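Local coordinates for protein chitinase (Thermococcus chitonophagus, PDB 5XSW) that probably hydrolyses chitin as an endochitinase, this chain being the C-terminal part of a longer protein and holding a glycan-binding pocket, at residues P156-P159 / T160-I163; K279-D283 / P284-A288. All coordinates share one frame; numbering follows the deposited sequence.

Interaction 1: P156-P159 / T160-I163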
# COMPACT_ATOMS: atom_id res chain seq x y z
N PRO A 156 -28.11 -16.36 1.96
CA PRO A 156 -28.40 -15.98 0.58
C PRO A 156 -29.90 -16.12 0.34
O PRO A 156 -30.54 -17.07 0.85
CB PRO A 156 -27.60 -16.98 -0.25
CG PRO A 156 -26.71 -17.66 0.67
CD PRO A 156 -27.18 -17.50 2.05
N PRO A 157 -30.47 -15.16 -0.36
CA PRO A 157 -31.92 -15.26 -0.57
C PRO A 157 -32.28 -16.37 -1.56
O PRO A 157 -33.45 -16.73 -1.62
CB PRO A 157 -32.27 -13.90 -1.16
CG PRO A 157 -31.00 -13.51 -1.95
CD PRO A 157 -29.88 -13.98 -1.02
N HIS A 158 -31.31 -16.88 -2.32
CA HIS A 158 -31.59 -17.93 -3.30
C HIS A 158 -30.27 -18.62 -3.56
O HIS A 158 -29.21 -17.99 -3.51
CB HIS A 158 -32.19 -17.36 -4.58
CG HIS A 158 -32.84 -18.39 -5.47
ND1 HIS A 158 -32.12 -19.26 -6.25
CD2 HIS A 158 -34.14 -18.71 -5.66
CE1 HIS A 158 -32.95 -20.07 -6.89
NE2 HIS A 158 -34.18 -19.74 -6.56
N PRO A 159 -30.29 -19.94 -3.75
CA PRO A 159 -29.01 -20.62 -3.99
C PRO A 159 -28.41 -20.54 -5.40
O PRO A 159 -27.21 -20.83 -5.56
CB PRO A 159 -29.34 -22.09 -3.67
CG PRO A 159 -30.82 -22.21 -4.03
CD PRO A 159 -31.40 -20.89 -3.49
N THR A 160 -29.21 -20.23 -6.42
CA THR A 160 -28.68 -20.26 -7.79
C THR A 160 -28.98 -18.92 -8.52
O THR A 160 -28.36 -18.63 -9.53
CB THR A 160 -29.25 -21.45 -8.63
OG1 THR A 160 -30.68 -21.36 -8.67
CG2 THR A 160 -28.84 -22.78 -8.01
N GLN A 161 -29.89 -18.12 -7.97
CA GLN A 161 -30.20 -16.80 -8.55
C GLN A 161 -29.34 -15.71 -7.91
O GLN A 161 -29.12 -15.75 -6.70
CB GLN A 161 -31.66 -16.39 -8.37
CG GLN A 161 -32.66 -17.15 -9.32
CD GLN A 161 -34.08 -16.84 -9.00
OE1 GLN A 161 -34.43 -15.70 -8.67
NE2 GLN A 161 -34.95 -17.87 -9.09
N ILE A 162 -28.86 -14.75 -8.72
CA ILE A 162 -28.23 -13.51 -8.21
C ILE A 162 -29.28 -12.45 -8.17
O ILE A 162 -29.95 -12.19 -9.19
CB ILE A 162 -27.11 -12.99 -9.13
CG1 ILE A 162 -26.08 -14.07 -9.35
CG2 ILE A 162 -26.45 -11.71 -8.53
CD1 ILE A 162 -25.27 -13.82 -10.59
N ILE A 163 -29.46 -11.82 -7.03
CA ILE A 163 -30.53 -10.83 -6.89
C ILE A 163 -29.91 -9.45 -6.56
O ILE A 163 -29.64 -9.13 -5.38
CB ILE A 163 -31.51 -11.19 -5.72
CG1 ILE A 163 -31.96 -12.67 -5.79
CG2 ILE A 163 -32.65 -10.20 -5.72
CD1 ILE A 163 -32.67 -12.98 -7.10
O HOH W 1 -28.27 -15.51 -4.08
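The side chain of Q161 lies across one face of the H158 imidazole, its CG 3.8 Å from the ring centroid in a CH-pi contact. Beyond CG the chain runs on extended, and the amide stacks on the ring with the two planes 28° apart; its NE2 sits toward the rim, on the side of H158 NE2. P159 CD lies against the opposite face, so the imidazole is sandwiched. At the ring edge, close to its plane, T160 N donates to H158 ND1 at 3.1 Å, almost straight. That leaves H158 NE2 to bond S138 O, consistent with a neutral ring protonated on NE2. With CG anti to the backbone N (chi1 -164°), the ring swings over the residues that follow, and chi2 of -76° turns its ND1 edge to T160 N. This tight turn belongs to the loop between helix 136-139 and strand 168-169, and it rests on helix 449-461, where R450 binds Q161 OE1 and R458 binds P159 O. The Q161 amide nitrogen is itself held by the backbone oxygens of Y139 and D141. A water bridges the backbone, donating to H158 O (2.7 Å) and to Q161 O (2.8 Å). P157 CG rests on I163 CG1 at 4.0 Å.

Interaction 2: K279-D283 / P284-A288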
# COMPACT_ATOMS: atom_id res chain seq x y z
N LYS A 279 -9.24 1.60 -13.21
CA LYS A 279 -9.74 2.76 -13.96
C LYS A 279 -10.69 2.33 -15.11
O LYS A 279 -10.27 1.72 -16.09
CB LYS A 279 -8.55 3.59 -14.53
CG LYS A 279 -9.03 4.92 -15.26
CD LYS A 279 -7.74 5.59 -15.95
CE LYS A 279 -8.12 6.92 -16.64
NZ LYS A 279 -7.10 7.19 -17.70
N VAL A 280 -11.94 2.70 -15.00
CA VAL A 280 -12.94 2.29 -15.98
C VAL A 280 -13.10 3.45 -16.95
O VAL A 280 -12.27 4.34 -16.97
CB VAL A 280 -14.29 1.93 -15.33
CG1 VAL A 280 -14.18 0.62 -14.45
CG2 VAL A 280 -14.83 3.09 -14.51
N SER A 281 -14.12 3.39 -17.78
CA SER A 281 -14.44 4.47 -18.69
C SER A 281 -15.84 4.24 -19.18
O SER A 281 -16.48 3.30 -18.78
CB SER A 281 -13.46 4.51 -19.86
OG SER A 281 -13.64 3.39 -20.70
N LEU A 282 -16.32 5.11 -20.04
CA LEU A 282 -17.65 4.94 -20.61
C LEU A 282 -17.77 3.70 -21.51
O LEU A 282 -18.86 3.19 -21.73
CB LEU A 282 -18.02 6.21 -21.40
CG LEU A 282 -18.21 7.44 -20.52
CD1 LEU A 282 -18.45 8.68 -21.41
CD2 LEU A 282 -19.39 7.25 -19.57
N ASP A 283 -16.65 3.19 -22.00
CA ASP A 283 -16.61 2.01 -22.85
C ASP A 283 -16.93 0.75 -21.98
O ASP A 283 -16.16 0.41 -21.07
CB ASP A 283 -15.22 1.88 -23.46
CG ASP A 283 -15.12 0.80 -24.55
OD1 ASP A 283 -15.99 -0.08 -24.65
OD2 ASP A 283 -14.14 0.81 -25.29
N PRO A 284 -18.00 0.01 -22.29
CA PRO A 284 -18.29 -1.18 -21.45
C PRO A 284 -17.25 -2.26 -21.61
O PRO A 284 -17.16 -3.17 -20.78
CB PRO A 284 -19.67 -1.67 -21.97
CG PRO A 284 -19.80 -1.03 -23.34
CD PRO A 284 -19.06 0.28 -23.28
N ASN A 285 -16.45 -2.17 -22.66
CA ASN A 285 -15.39 -3.17 -22.85
C ASN A 285 -14.13 -2.91 -22.07
O ASN A 285 -13.17 -3.70 -22.14
CB ASN A 285 -15.01 -3.26 -24.34
CG ASN A 285 -16.18 -3.64 -25.23
OD1 ASN A 285 -17.09 -4.39 -24.85
ND2 ASN A 285 -16.15 -3.10 -26.44
N ASP A 286 -14.11 -1.82 -21.31
CA ASP A 286 -12.91 -1.58 -20.50
C ASP A 286 -12.79 -2.76 -19.49
O ASP A 286 -13.76 -3.05 -18.79
CB ASP A 286 -13.04 -0.22 -19.79
CG ASP A 286 -11.79 0.20 -19.09
OD1 ASP A 286 -11.12 -0.62 -18.41
OD2 ASP A 286 -11.42 1.37 -19.27
N THR A 287 -11.64 -3.42 -19.44
CA THR A 287 -11.54 -4.64 -18.64
C THR A 287 -11.65 -4.34 -17.15
O THR A 287 -11.95 -5.24 -16.35
CB THR A 287 -10.20 -5.41 -18.89
OG1 THR A 287 -9.06 -4.57 -18.59
CG2 THR A 287 -10.18 -5.95 -20.40
N ALA A 288 -11.42 -3.08 -16.76
CA ALA A 288 -11.55 -2.71 -15.33
C ALA A 288 -13.02 -2.83 -14.86
O ALA A 288 -13.29 -2.85 -13.67
CB ALA A 288 -10.98 -1.26 -15.10
O HOH W 2 -9.49 2.71 -18.70
O HOH W 3 -13.73 -1.20 -27.20
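D283 curls its carboxylate over the chain that follows it: OD1 accepts from N285 N at 2.9 Å, the donor coming from above the carboxylate plane. CG of D283 is anti to its own N (chi1 -171°), which places OD1 over the P284 nitrogen and next to N285 CB. Its other oxygen, OD2, accepts a hydrogen bond from a water at 2.8 Å, and the same water accepts from N285 ND2, tying the two side-chain ends together. D286 N donates to D283 O at 3.0 Å and closes a type I beta turn from D283 to D286, with an Asx turn nested inside it. A smaller ST turn precedes the pair: S281 OG accepts from D283 N at 3.3 Å.

These turns link helix 274-278 to helix 288-311, and D286 stands at the entrance to the second. With CG again anti to N (chi1 -172°), its carboxylate is placed so that OD1 turns forward and accepts from A288 N at 3.0 Å on the anti side, nearly in the carboxylate plane, a capping bond. D286 OD2 faces back toward the preceding residues, 3.3 Å from S281 OG and close to K279 O. The start of the helix would tend to favour the negative charge there. Replacing D286 by an alanine is likely to leave the A288 amide without its capping acceptor and to open a gap beside S281 and the K279 carbonyl. A288 itself turns its methyl toward the preceding segment, with CB 3.2 Å from K279 O and 3.8 Å from V280 CG1. The V280 side chain also packs on I243 and I249.

Interactions 1 and 2 follow in series along the chain and do not touch: their centres are 27 Å apart and their nearest atoms about 17 Å. Both are compact turns in loops, one resting on helix 449-461, the other leading into helix 288-311. Helix 186-199 lies near both, since P156 and I162 of interaction 1 pack on it and P284 of interaction 2 touches N185 just before it. Neither contact includes a residue of the glycan pocket; interaction 2 lies outside it, the V280 side chain about 11 Å from a bound N-acetylglucosamine. A glycerol, probably from crystallisation, lies about 3 Å from the N285 side chain.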